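Local coordinates for protein poly-beta-1,6-N-acetyl-D-glucosamine N-deacetylase (Aggregatibacter actinomycetemcomitans, PDB 4U10) that probably removes acetyl groups from the N-acetylglucosamine units of the exopolysaccharide poly-beta-1,6-N-acetyl-D-glucosamine, through the metal-binding polysaccharide deacetylase domain that this chain represents, at residues 11-16 with 26-31; 47-52 with 66-71; 102-107 with 123-128; 211-216 with 229-234. All coordinates share one frame; numbering follows the deposited sequence.

Contact 1. Residues 11-16 with 26-31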
loop_
_atom_site.group_PDB
_atom_site.type_symbol
_atom_site.label_atom_id
_atom_site.label_comp_id
_atom_site.label_asym_id
_atom_site.label_seq_id
_atom_site.Cartn_x
_atom_site.Cartn_y
_atom_site.Cartn_z
ATOM N N SER A 11 0.680 -7.056 -6.852
ATOM C CA SER A 11 1.000 -7.119 -8.264
ATOM C C SER A 11 -0.163 -7.695 -9.061
ATOM O O SER A 11 -0.945 -8.534 -8.550
ATOM C CB SER A 11 2.261 -7.901 -8.517
ATOM O OG SER A 11 2.743 -7.556 -9.742
ATOM N N VAL A 12 -0.218 -7.255 -10.321
ATOM C CA VAL A 12 -1.212 -7.634 -11.336
ATOM C C VAL A 12 -0.451 -7.863 -12.660
ATOM O O VAL A 12 0.294 -7.022 -13.119
ATOM C CB VAL A 12 -2.347 -6.616 -11.535
ATOM C CG1 VAL A 12 -3.375 -7.145 -12.549
ATOM C CG2 VAL A 12 -3.092 -6.339 -10.238
ATOM N N VAL A 13 -0.595 -9.058 -13.225
ATOM C CA VAL A 13 0.147 -9.471 -14.389
ATOM C C VAL A 13 -0.871 -9.900 -15.473
ATOM O O VAL A 13 -2.010 -10.325 -15.155
ATOM C CB VAL A 13 1.138 -10.621 -14.065
ATOM C CG1 VAL A 13 2.211 -10.134 -13.145
ATOM C CG2 VAL A 13 0.455 -11.821 -13.457
ATOM N N ASP A 14 -0.473 -9.817 -16.744
ATOM C CA ASP A 14 -1.326 -10.285 -17.832
ATOM C C ASP A 14 -1.515 -11.805 -17.787
ATOM O O ASP A 14 -2.599 -12.311 -18.050
ATOM C CB ASP A 14 -0.778 -9.849 -19.181
ATOM C CG ASP A 14 -1.094 -8.383 -19.472
ATOM O OD1 ASP A 14 -2.122 -7.836 -18.962
ATOM O OD2 ASP A 14 -0.298 -7.771 -20.190
ATOM N N ASP A 15 -0.467 -12.515 -17.434
ATOM C CA ASP A 15 -0.510 -14.008 -17.209
ATOM C C ASP A 15 -1.802 -14.506 -16.524
ATOM O O ASP A 15 -2.149 -14.083 -15.387
ATOM C CB ASP A 15 0.744 -14.334 -16.385
ATOM C CG ASP A 15 0.953 -15.810 -16.148
ATOM O OD1 ASP A 15 0.419 -16.628 -16.897
ATOM O OD2 ASP A 15 1.667 -16.164 -15.167
ATOM N N THR A 16 -2.535 -15.377 -17.206
ATOM C CA THR A 16 -3.725 -16.048 -16.637
ATOM C C THR A 16 -3.406 -17.415 -16.011
ATOM O O THR A 16 -4.270 -18.120 -15.497
ATOM C CB THR A 16 -4.780 -16.173 -17.735
ATOM O OG1 THR A 16 -4.201 -16.762 -18.931
ATOM C CG2 THR A 16 -5.326 -14.690 -18.040
ATOM N N PRO A 26 3.629 -12.675 -3.129
ATOM C CA PRO A 26 2.321 -12.983 -2.631
ATOM C C PRO A 26 1.173 -12.089 -3.187
ATOM O O PRO A 26 1.383 -10.924 -3.487
ATOM C CB PRO A 26 2.471 -12.839 -1.108
ATOM C CG PRO A 26 3.954 -13.025 -0.864
ATOM C CD PRO A 26 4.600 -12.412 -2.051
ATOM N N GLN A 27 -0.020 -12.677 -3.283
ATOM C CA GLN A 27 -1.246 -11.994 -3.745
ATOM C C GLN A 27 -1.191 -11.451 -5.165
ATOM O O GLN A 27 -1.952 -10.525 -5.518
ATOM C CB GLN A 27 -1.623 -10.889 -2.750
ATOM C CG GLN A 27 -2.365 -11.464 -1.542
ATOM C CD GLN A 27 -1.479 -12.272 -0.604
ATOM O OE1 GLN A 27 -0.554 -11.729 -0.005
ATOM N NE2 GLN A 27 -1.802 -13.575 -0.436
ATOM N N THR A 28 -0.277 -11.967 -5.992
ATOM C CA THR A 28 -0.268 -11.566 -7.378
ATOM C C THR A 28 -1.518 -12.134 -8.077
ATOM O O THR A 28 -1.836 -13.305 -7.924
ATOM C CB THR A 28 1.007 -12.010 -8.115
ATOM O OG1 THR A 28 2.171 -11.454 -7.484
ATOM C CG2 THR A 28 0.997 -11.624 -9.589
ATOM N N ILE A 29 -2.259 -11.291 -8.811
ATOM C CA ILE A 29 -3.440 -11.749 -9.549
ATOM C C ILE A 29 -3.311 -11.392 -11.042
ATOM O O ILE A 29 -2.355 -10.736 -11.424
ATOM C CB ILE A 29 -4.720 -11.168 -8.983
ATOM C CG1 ILE A 29 -4.794 -9.661 -9.220
ATOM C CG2 ILE A 29 -4.833 -11.479 -7.517
ATOM C CD1 ILE A 29 -6.170 -9.131 -8.904
ATOM N N SER A 30 -4.266 -11.864 -11.856
ATOM C CA SER A 30 -4.270 -11.642 -13.286
ATOM C C SER A 30 -5.014 -10.355 -13.536
ATOM O O SER A 30 -5.886 -9.935 -12.752
ATOM C CB SER A 30 -4.965 -12.798 -14.074
ATOM O OG SER A 30 -6.340 -12.864 -13.700
ATOM N N ALA A 31 -4.638 -9.726 -14.623
ATOM C CA ALA A 31 -5.299 -8.534 -15.084
ATOM C C ALA A 31 -6.777 -8.873 -15.366
ATOM O O ALA A 31 -7.647 -8.062 -15.106
ATOM C CB ALA A 31 -4.587 -8.020 -16.303
HETATM O O HOH W 1 1.926 -9.374 -5.663
HETATM O O HOH W 2 -2.819 -8.077 -6.384
#
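V12 and V13 pair in parallel with I29 and S30, so the end of strand 3-13 gains a short edge partner. I29 N donates to S11 O, V13 N donates to I29 O, and A31 N reaches V13 O at 2.7 Å. Two waters extend the pairing beyond S11 and T28: one links S11 N, P26 O and T28 OG1, and the other bridges S11 O and Q27 O. T28 OG1 is also hydrogen-bonded to F25 O.

V12 and I29 share one face of the sheet and lie side by side, with V12 CG2 3.9 Å from I29 CG1. The other branch of V12, CG1, stands anti to the backbone N (chi1 -177°). It presses on the start of the next helix, 3.5 Å from A31 CA, which is tight for two carbons. On the face of V13 and S30, V13 CG2 meets T28 CG2 at 3.9 Å, the two side chains crossing at about a right angle. S30 is the N-cap of helix 31-42, and its OG accepts from L33 N.

S11 OG is hydrogen-bonded to T79 OG1. V12 and A31 pack on V83 of helix 79-91, and I29 leans on Y9 of strand 3-13.

Contact 2. Residues 47-52 with 66-71; sequences NVVSWQ and EKAVVL
N47 starts the pairing of strand 47-48 with strand 68-75, the two strands of a right-handed beta-alpha-beta unit whose crossover is helix 51-58. The strands run parallel. N47 N donates to K67 O at 3.0 Å. N47 O accepts V69 N in return.

V48 shares a sheet face with V69. Its CG1, anti to the backbone N (chi1 179°), reaches forward along the neighbouring strand to L71 CG, 3.9 Å away. The two side chains cross at about a right angle. L41 of helix 31-42 touches both, so this face is packed beneath that helix.

V49 N closes the bonded run on V69 O at 2.9 Å. The two branches of V49 part: CG1 lies 4.1 Å from A68 CB, while CG2 lies near V69 O and 4.0 Å from V70 CG2.

S50 is the N-cap of helix 51-58. W51, in the first turn, sets its ring edge-to-face with those of F230 and H228.

Beyond V49 the strands part, and a water bridges the two chains: it donates to V49 O at 2.9 Å and accepts from L71 N at 2.8 Å.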
loop_
_atom_site.group_PDB
_atom_site.type_symbol
_atom_site.label_atom_id
_atom_site.label_comp_id
_atom_site.label_asym_id
_atom_site.label_seq_id
_atom_site.Cartn_x
_atom_site.Cartn_y
_atom_site.Cartn_z
ATOM N N ASN A 47 -19.093 3.096 -6.293
ATOM C CA ASN A 47 -18.460 4.239 -6.900
ATOM C C ASN A 47 -17.035 4.306 -6.360
ATOM O O ASN A 47 -16.837 4.561 -5.180
ATOM C CB ASN A 47 -19.234 5.483 -6.492
ATOM C CG ASN A 47 -20.635 5.508 -7.124
ATOM O OD1 ASN A 47 -21.689 5.495 -6.453
ATOM N ND2 ASN A 47 -20.637 5.534 -8.368
ATOM N N VAL A 48 -16.067 4.112 -7.238
ATOM C CA VAL A 48 -14.637 4.351 -6.958
ATOM C C VAL A 48 -14.319 5.816 -6.821
ATOM O O VAL A 48 -14.477 6.618 -7.739
ATOM C CB VAL A 48 -13.724 3.646 -7.976
ATOM C CG1 VAL A 48 -12.244 3.924 -7.685
ATOM C CG2 VAL A 48 -13.993 2.152 -7.914
ATOM N N VAL A 49 -13.863 6.176 -5.652
ATOM C CA VAL A 49 -13.527 7.553 -5.365
ATOM C C VAL A 49 -12.027 7.665 -5.073
ATOM O O VAL A 49 -11.376 6.707 -4.699
ATOM C CB VAL A 49 -14.312 8.065 -4.148
ATOM C CG1 VAL A 49 -15.824 7.927 -4.418
ATOM C CG2 VAL A 49 -13.860 7.325 -2.903
ATOM N N SER A 50 -11.479 8.851 -5.253
ATOM C CA SER A 50 -10.077 9.089 -4.981
ATOM C C SER A 50 -9.907 9.426 -3.508
ATOM O O SER A 50 -10.874 9.803 -2.804
ATOM C CB SER A 50 -9.611 10.287 -5.806
ATOM O OG SER A 50 -10.290 11.484 -5.400
ATOM N N TRP A 51 -8.669 9.300 -3.029
ATOM C CA TRP A 51 -8.370 9.683 -1.691
ATOM C C TRP A 51 -8.718 11.150 -1.475
ATOM O O TRP A 51 -9.209 11.525 -0.400
ATOM C CB TRP A 51 -6.914 9.354 -1.321
ATOM C CG TRP A 51 -6.664 9.541 0.112
ATOM C CD1 TRP A 51 -5.868 10.470 0.634
ATOM C CD2 TRP A 51 -7.253 8.831 1.232
ATOM N NE1 TRP A 51 -5.903 10.410 1.991
ATOM C CE2 TRP A 51 -6.729 9.398 2.388
ATOM C CE3 TRP A 51 -8.142 7.756 1.362
ATOM C CZ2 TRP A 51 -7.065 8.952 3.671
ATOM C CZ3 TRP A 51 -8.494 7.352 2.601
ATOM C CH2 TRP A 51 -7.951 7.951 3.758
ATOM N N GLN A 52 -8.439 11.976 -2.458
ATOM C CA GLN A 52 -8.787 13.411 -2.352
ATOM C C GLN A 52 -10.294 13.647 -2.014
ATOM O O GLN A 52 -10.635 14.537 -1.193
ATOM C CB GLN A 52 -8.324 14.130 -3.598
ATOM C CG GLN A 52 -8.336 15.628 -3.493
ATOM C CD GLN A 52 -7.542 16.180 -2.334
ATOM O OE1 GLN A 52 -6.324 16.092 -2.301
ATOM N NE2 GLN A 52 -8.211 16.858 -1.454
ATOM N N GLU A 66 -22.784 7.329 -3.008
ATOM C CA GLU A 66 -23.151 6.070 -2.359
ATOM C C GLU A 66 -22.102 4.996 -2.638
ATOM O O GLU A 66 -21.396 5.043 -3.654
ATOM C CB GLU A 66 -24.539 5.559 -2.825
ATOM C CG GLU A 66 -25.709 5.995 -1.935
ATOM C CD GLU A 66 -25.801 5.289 -0.571
ATOM O OE1 GLU A 66 -25.051 4.310 -0.302
ATOM O OE2 GLU A 66 -26.638 5.727 0.254
ATOM N N LYS A 67 -21.996 4.073 -1.707
ATOM C CA LYS A 67 -21.209 2.862 -1.860
ATOM C C LYS A 67 -19.789 3.224 -2.384
ATOM O O LYS A 67 -19.298 2.646 -3.360
ATOM C CB LYS A 67 -21.927 1.868 -2.791
ATOM C CG LYS A 67 -23.435 1.721 -2.507
ATOM C CD LYS A 67 -24.087 0.726 -3.455
ATOM C CE LYS A 67 -23.932 -0.706 -2.966
ATOM N NZ LYS A 67 -24.963 -0.990 -1.919
ATOM N N ALA A 68 -19.183 4.198 -1.723
ATOM C CA ALA A 68 -17.837 4.690 -2.092
ATOM C C ALA A 68 -16.817 3.584 -1.829
ATOM O O ALA A 68 -16.934 2.836 -0.865
ATOM C CB ALA A 68 -17.495 5.949 -1.293
ATOM N N VAL A 69 -15.823 3.470 -2.703
ATOM C CA VAL A 69 -14.798 2.464 -2.577
ATOM C C VAL A 69 -13.488 3.101 -3.036
ATOM O O VAL A 69 -13.459 3.843 -4.013
ATOM C CB VAL A 69 -15.098 1.286 -3.512
ATOM C CG1 VAL A 69 -13.938 0.305 -3.526
ATOM C CG2 VAL A 69 -16.410 0.626 -3.107
ATOM N N VAL A 70 -12.407 2.805 -2.317
ATOM C CA VAL A 70 -11.059 3.248 -2.663
ATOM C C VAL A 70 -10.263 2.001 -3.113
ATOM O O VAL A 70 -10.313 0.922 -2.480
ATOM C CB VAL A 70 -10.332 3.921 -1.484
ATOM C CG1 VAL A 70 -8.881 4.371 -1.859
ATOM C CG2 VAL A 70 -11.075 5.151 -1.019
ATOM N N LEU A 71 -9.475 2.160 -4.162
ATOM C CA LEU A 71 -8.610 1.085 -4.654
ATOM C C LEU A 71 -7.186 1.386 -4.223
ATOM O O LEU A 71 -6.780 2.490 -4.375
ATOM C CB LEU A 71 -8.617 1.062 -6.188
ATOM C CG LEU A 71 -9.946 0.834 -6.888
ATOM C CD1 LEU A 71 -9.798 0.899 -8.412
ATOM C CD2 LEU A 71 -10.581 -0.467 -6.471
HETATM O O HOH W 3 -9.366 4.717 -5.385
#

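Contact 3. Residues 102-107 with 123-128; sequences SWLDTP and VFVTWD. Unlike the reference sequence in segment 123-128: D128 (reference Glu).
W103, L104 and D105 meet F124, V125 and W127 in a largely buried, mostly apolar contact. It joins the end of the short helix 101-104, just after strand 95-99, to the loop that leads into helix 127-135. Both segments belong to the polysaccharide deacetylase (NodB-type) domain, and W103 comes close to a zinc site.

L104 is central. Its CB sits over one face of the W127 indole, 3.6 Å from CE2. Its CD2 makes a CH-pi contact with the same ring, 3.7 Å from the centroid of the six-membered part and almost on the normal. L104 thus covers the six-membered part of the indole. The same CD2 also lies 3.8 Å from V125 CG2.

W103 and F124 meet at an oblique angle, their planes 36° apart. W103 CE3 lies over one face of the phenyl ring, 3.3 Å from F124 CE1. W103 also meets the ring of H149, a zinc ligand, so F124 backs a residue that borders the metal site.

R121 gathers the backbone carbonyls of L104 and V125. D105 OD2 is bound to S194 OG of helix 177-199, a helix that also touches W127. The other carboxylate oxygen, D105 OD1, accepts from W127 NE1 at 2.9 Å, with an N-H...O angle of 150° and the oxygen tilted 16° out of the indole plane.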
loop_
_atom_site.group_PDB
_atom_site.type_symbol
_atom_site.label_atom_id
_atom_site.label_comp_id
_atom_site.label_asym_id
_atom_site.label_seq_id
_atom_site.Cartn_x
_atom_site.Cartn_y
_atom_site.Cartn_z
ATOM N N SER A 102 12.819 3.194 -0.451
ATOM C CA SER A 102 14.258 2.831 -0.665
ATOM C C SER A 102 14.440 1.898 -1.909
ATOM O O SER A 102 15.531 1.810 -2.516
ATOM C CB SER A 102 14.854 2.180 0.581
ATOM O OG SER A 102 14.439 0.867 0.762
ATOM N N TRP A 103 13.401 1.139 -2.257
ATOM C CA TRP A 103 13.435 0.309 -3.459
ATOM C C TRP A 103 13.494 1.247 -4.682
ATOM O O TRP A 103 14.393 1.144 -5.521
ATOM C CB TRP A 103 12.243 -0.678 -3.509
ATOM C CG TRP A 103 12.260 -1.664 -2.457
ATOM C CD1 TRP A 103 13.313 -1.908 -1.553
ATOM C CD2 TRP A 103 11.233 -2.603 -2.136
ATOM N NE1 TRP A 103 12.954 -2.926 -0.715
ATOM C CE2 TRP A 103 11.688 -3.363 -1.046
ATOM C CE3 TRP A 103 9.940 -2.853 -2.650
ATOM C CZ2 TRP A 103 10.930 -4.372 -0.485
ATOM C CZ3 TRP A 103 9.179 -3.855 -2.078
ATOM C CH2 TRP A 103 9.674 -4.611 -1.036
ATOM N N LEU A 104 12.608 2.225 -4.734
ATOM C CA LEU A 104 12.621 3.194 -5.817
ATOM C C LEU A 104 13.918 4.010 -5.864
ATOM O O LEU A 104 14.383 4.393 -6.927
ATOM C CB LEU A 104 11.431 4.115 -5.740
ATOM C CG LEU A 104 10.145 3.473 -6.336
ATOM C CD1 LEU A 104 9.863 2.050 -5.869
ATOM C CD2 LEU A 104 8.970 4.357 -6.051
ATOM N N ASP A 105 14.470 4.307 -4.689
ATOM C CA ASP A 105 15.707 5.088 -4.576
ATOM C C ASP A 105 16.995 4.318 -4.905
ATOM O O ASP A 105 18.070 4.898 -4.933
ATOM C CB ASP A 105 15.839 5.656 -3.159
ATOM C CG ASP A 105 15.054 6.922 -2.937
ATOM O OD1 ASP A 105 14.555 7.522 -3.879
ATOM O OD2 ASP A 105 14.910 7.317 -1.754
ATOM N N THR A 106 16.895 3.012 -5.093
ATOM C CA THR A 106 18.005 2.195 -5.503
ATOM C C THR A 106 18.408 2.608 -6.936
ATOM O O THR A 106 17.587 2.679 -7.822
ATOM C CB THR A 106 17.634 0.680 -5.390
ATOM O OG1 THR A 106 17.217 0.381 -4.045
ATOM C CG2 THR A 106 18.806 -0.216 -5.751
ATOM N N PRO A 107 19.667 2.958 -7.136
ATOM C CA PRO A 107 20.155 3.286 -8.460
ATOM C C PRO A 107 19.918 2.156 -9.465
ATOM O O PRO A 107 19.944 0.998 -9.091
ATOM C CB PRO A 107 21.679 3.480 -8.222
ATOM C CG PRO A 107 21.798 3.822 -6.762
ATOM C CD PRO A 107 20.739 2.981 -6.107
ATOM N N VAL A 123 12.104 -4.949 -11.231
ATOM C CA VAL A 123 10.926 -5.406 -10.581
ATOM C C VAL A 123 10.056 -4.201 -10.165
ATOM O O VAL A 123 8.821 -4.356 -10.117
ATOM C CB VAL A 123 11.269 -6.306 -9.400
ATOM C CG1 VAL A 123 9.984 -6.725 -8.677
ATOM C CG2 VAL A 123 12.017 -7.531 -9.925
ATOM N N PHE A 124 10.673 -3.036 -9.924
ATOM C CA PHE A 124 9.950 -1.874 -9.402
ATOM C C PHE A 124 9.909 -0.692 -10.310
ATOM O O PHE A 124 10.786 -0.512 -11.167
ATOM C CB PHE A 124 10.517 -1.479 -8.033
ATOM C CG PHE A 124 10.526 -2.621 -7.064
ATOM C CD1 PHE A 124 9.377 -3.043 -6.481
ATOM C CD2 PHE A 124 11.688 -3.368 -6.834
ATOM C CE1 PHE A 124 9.368 -4.153 -5.636
ATOM C CE2 PHE A 124 11.688 -4.471 -5.985
ATOM C CZ PHE A 124 10.537 -4.863 -5.389
ATOM N N VAL A 125 8.921 0.156 -10.097
ATOM C CA VAL A 125 8.793 1.405 -10.853
ATOM C C VAL A 125 10.023 2.333 -10.707
ATOM O O VAL A 125 10.772 2.205 -9.767
ATOM C CB VAL A 125 7.508 2.219 -10.505
ATOM C CG1 VAL A 125 6.221 1.501 -10.931
ATOM C CG2 VAL A 125 7.452 2.617 -9.046
ATOM N N THR A 126 10.175 3.256 -11.642
ATOM C CA THR A 126 11.085 4.411 -11.523
ATOM C C THR A 126 10.262 5.621 -11.051
ATOM O O THR A 126 9.066 5.661 -11.217
ATOM C CB THR A 126 11.756 4.727 -12.882
ATOM O OG1 THR A 126 10.799 5.199 -13.834
ATOM C CG2 THR A 126 12.436 3.523 -13.494
ATOM N N TRP A 127 10.907 6.619 -10.504
ATOM C CA TRP A 127 10.210 7.823 -10.074
ATOM C C TRP A 127 9.528 8.641 -11.182
ATOM O O TRP A 127 8.522 9.309 -10.913
ATOM C CB TRP A 127 11.166 8.722 -9.309
ATOM C CG TRP A 127 11.524 8.255 -7.912
ATOM C CD1 TRP A 127 12.758 7.890 -7.464
ATOM C CD2 TRP A 127 10.648 8.140 -6.804
ATOM N NE1 TRP A 127 12.716 7.600 -6.151
ATOM C CE2 TRP A 127 11.428 7.702 -5.708
ATOM C CE3 TRP A 127 9.263 8.308 -6.636
ATOM C CZ2 TRP A 127 10.883 7.470 -4.434
ATOM C CZ3 TRP A 127 8.705 8.087 -5.373
ATOM C CH2 TRP A 127 9.525 7.675 -4.273
ATOM N N ASP A 128 10.103 8.604 -12.402
ATOM C CA ASP A 128 9.499 9.204 -13.598
ATOM C C ASP A 128 8.129 8.596 -13.782
ATOM O O ASP A 128 7.180 9.297 -13.947
ATOM C CB ASP A 128 10.307 8.942 -14.899
ATOM C CG ASP A 128 11.769 9.496 -14.837
ATOM O OD1 ASP A 128 12.014 10.657 -14.355
ATOM O OD2 ASP A 128 12.700 8.751 -15.266
#

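Contact 4. Residues 211-216 with 229-234; sequences GQFNDV and HFALGQ
G211 and A231 bring the two backbones closest, 4.6 Å between CA atoms, with no backbone hydrogen bond across the segments. G211 leaves room for L232, whose CG packs 3.7 Å from G211 CA. The positive phi of G211 (81°) also suits glycine.

Q234 folds back over this spot. Its chain bends at chi2, and the amide bridges two backbone groups. NE2 donates weakly to G211 O at 2.9 Å, while OE1 accepts weakly from L232 N at 2.9 Å. The second bond closes residues 232-234 on themselves.

The segments belong to the beta-alpha-beta unit of strand 205-207, helix 215-222 and strand 228-230. Residues 211-214 lead into its helix and 231-234 leave its second strand. N214 is the N-cap, its OD1 accepting from A217 N and more weakly from V216 N.

F213 lies against A231 and H229. Its CG lies between the backbone N and the carbonyl carbon (chi1 71°), which turns the ring toward the end of strand 228-230, where CE1 touches A231 CB just beyond it at 3.5 Å. F213 CE2 is 3.8 Å from H229 CE1, the ring planes 54° apart. W208 stacks on the F213 ring, and Y244 meets it edge-to-face.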
loop_
_atom_site.group_PDB
_atom_site.type_symbol
_atom_site.label_atom_id
_atom_site.label_comp_id
_atom_site.label_asym_id
_atom_site.label_seq_id
_atom_site.Cartn_x
_atom_site.Cartn_y
_atom_site.Cartn_z
ATOM N N GLY A 211 0.063 -5.488 6.414
ATOM C CA GLY A 211 -1.117 -5.222 7.247
ATOM C C GLY A 211 -0.789 -5.003 8.733
ATOM O O GLY A 211 -1.688 -4.780 9.512
ATOM N N GLN A 212 0.495 -5.089 9.142
ATOM C CA GLN A 212 0.805 -5.149 10.541
ATOM C C GLN A 212 1.350 -3.817 11.075
ATOM O O GLN A 212 2.289 -3.241 10.531
ATOM C CB GLN A 212 1.802 -6.271 10.846
ATOM C CG GLN A 212 1.291 -7.669 10.432
ATOM C CD GLN A 212 -0.033 -8.019 11.138
ATOM O OE1 GLN A 212 -0.993 -8.534 10.485
ATOM N NE2 GLN A 212 -0.133 -7.683 12.434
ATOM N N PHE A 213 0.844 -3.457 12.241
ATOM C CA PHE A 213 1.167 -2.180 12.882
ATOM C C PHE A 213 0.950 -2.258 14.379
ATOM O O PHE A 213 0.497 -3.264 14.892
ATOM C CB PHE A 213 0.310 -1.078 12.239
ATOM C CG PHE A 213 -1.149 -1.129 12.584
ATOM C CD1 PHE A 213 -2.021 -1.952 11.902
ATOM C CD2 PHE A 213 -1.657 -0.300 13.569
ATOM C CE1 PHE A 213 -3.351 -2.014 12.269
ATOM C CE2 PHE A 213 -2.984 -0.339 13.924
ATOM C CZ PHE A 213 -3.838 -1.201 13.270
ATOM N N ASN A 214 1.264 -1.175 15.062
ATOM C CA ASN A 214 1.009 -1.043 16.461
ATOM C C ASN A 214 0.998 0.422 16.835
ATOM O O ASN A 214 1.083 1.306 15.975
ATOM C CB ASN A 214 2.028 -1.885 17.297
ATOM C CG ASN A 214 3.436 -1.320 17.237
ATOM O OD1 ASN A 214 3.619 -0.154 17.048
ATOM N ND2 ASN A 214 4.408 -2.159 17.391
ATOM N N ASP A 215 0.849 0.701 18.121
ATOM C CA ASP A 215 0.813 2.067 18.625
ATOM C C ASP A 215 2.093 2.844 18.418
ATOM O O ASP A 215 2.044 4.053 18.145
ATOM C CB ASP A 215 0.376 2.129 20.138
ATOM C CG ASP A 215 1.225 1.281 21.060
ATOM O OD1 ASP A 215 1.751 0.191 20.686
ATOM O OD2 ASP A 215 1.334 1.725 22.206
ATOM N N VAL A 216 3.235 2.188 18.488
ATOM C CA VAL A 216 4.472 2.938 18.302
ATOM C C VAL A 216 4.596 3.377 16.823
ATOM O O VAL A 216 4.949 4.506 16.488
ATOM C CB VAL A 216 5.681 2.102 18.783
ATOM C CG1 VAL A 216 7.022 2.750 18.416
ATOM C CG2 VAL A 216 5.608 1.921 20.301
ATOM N N HIS A 229 -3.787 5.754 8.215
ATOM C CA HIS A 229 -3.016 4.550 7.969
ATOM C C HIS A 229 -3.885 3.417 7.447
ATOM O O HIS A 229 -5.001 3.165 7.929
ATOM C CB HIS A 229 -2.161 4.208 9.219
ATOM C CG HIS A 229 -2.944 3.950 10.460
ATOM N ND1 HIS A 229 -3.332 2.689 10.846
ATOM C CD2 HIS A 229 -3.374 4.789 11.430
ATOM C CE1 HIS A 229 -3.971 2.753 11.999
ATOM N NE2 HIS A 229 -4.039 4.022 12.354
ATOM N N PHE A 230 -3.366 2.685 6.476
ATOM C CA PHE A 230 -4.088 1.579 5.849
ATOM C C PHE A 230 -3.593 0.235 6.419
ATOM O O PHE A 230 -2.447 -0.166 6.176
ATOM C CB PHE A 230 -3.830 1.575 4.338
ATOM C CG PHE A 230 -4.606 2.622 3.517
ATOM C CD1 PHE A 230 -5.249 3.710 4.070
ATOM C CD2 PHE A 230 -4.602 2.509 2.105
ATOM C CE1 PHE A 230 -5.902 4.658 3.219
ATOM C CE2 PHE A 230 -5.266 3.400 1.313
ATOM C CZ PHE A 230 -5.906 4.454 1.875
ATOM N N ALA A 231 -4.499 -0.499 7.074
ATOM C CA ALA A 231 -4.247 -1.884 7.538
ATOM C C ALA A 231 -4.918 -2.914 6.589
ATOM O O ALA A 231 -5.147 -2.625 5.418
ATOM C CB ALA A 231 -4.708 -2.015 9.005
ATOM N N LEU A 232 -5.179 -4.142 7.026
ATOM C CA LEU A 232 -5.947 -5.052 6.211
ATOM C C LEU A 232 -7.311 -5.239 6.892
ATOM O O LEU A 232 -7.915 -4.248 7.361
ATOM C CB LEU A 232 -5.174 -6.350 5.964
ATOM C CG LEU A 232 -3.960 -6.194 5.043
ATOM C CD1 LEU A 232 -3.185 -7.504 4.893
ATOM C CD2 LEU A 232 -4.485 -5.750 3.698
ATOM N N GLY A 233 -7.768 -6.490 6.967
ATOM C CA GLY A 233 -9.156 -6.835 7.310
ATOM C C GLY A 233 -9.508 -6.846 8.794
ATOM O O GLY A 233 -10.563 -7.329 9.171
ATOM N N GLN A 234 -8.632 -6.295 9.614
ATOM C CA GLN A 234 -8.881 -6.096 11.037
ATOM C C GLN A 234 -9.906 -4.967 11.377
ATOM O O GLN A 234 -10.127 -4.619 12.565
ATOM C CB GLN A 234 -7.518 -5.880 11.741
ATOM C CG GLN A 234 -6.506 -4.894 11.115
ATOM C CD GLN A 234 -5.391 -5.561 10.299
ATOM O OE1 GLN A 234 -5.639 -6.043 9.202
ATOM N NE2 GLN A 234 -4.163 -5.571 10.827
#

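Contacts 1 and 2 reach the same sheet, through the neighbouring strands 3-13 and 68-75, with centres 22 Å apart. Contacts 2 and 4 touch: W51 CZ3 packs on F230 CE1 at 3.8 Å. Contacts 3 and 4 lie on opposite sides of the chain's centre. Three contacts border the metal sites. D75, H144 and H149 hold one zinc ion, and the W103 side chain of contact 3 is about 6 Å from a zinc ion. H10 and D74 hold another, K42 and D43 a third. L232 of contact 4 and Q27 of contact 1 have side chains about 6 and 7 Å from a zinc ion. Contact 2 is more remote, its V48 side chain about 13 Å from a bound zinc ion.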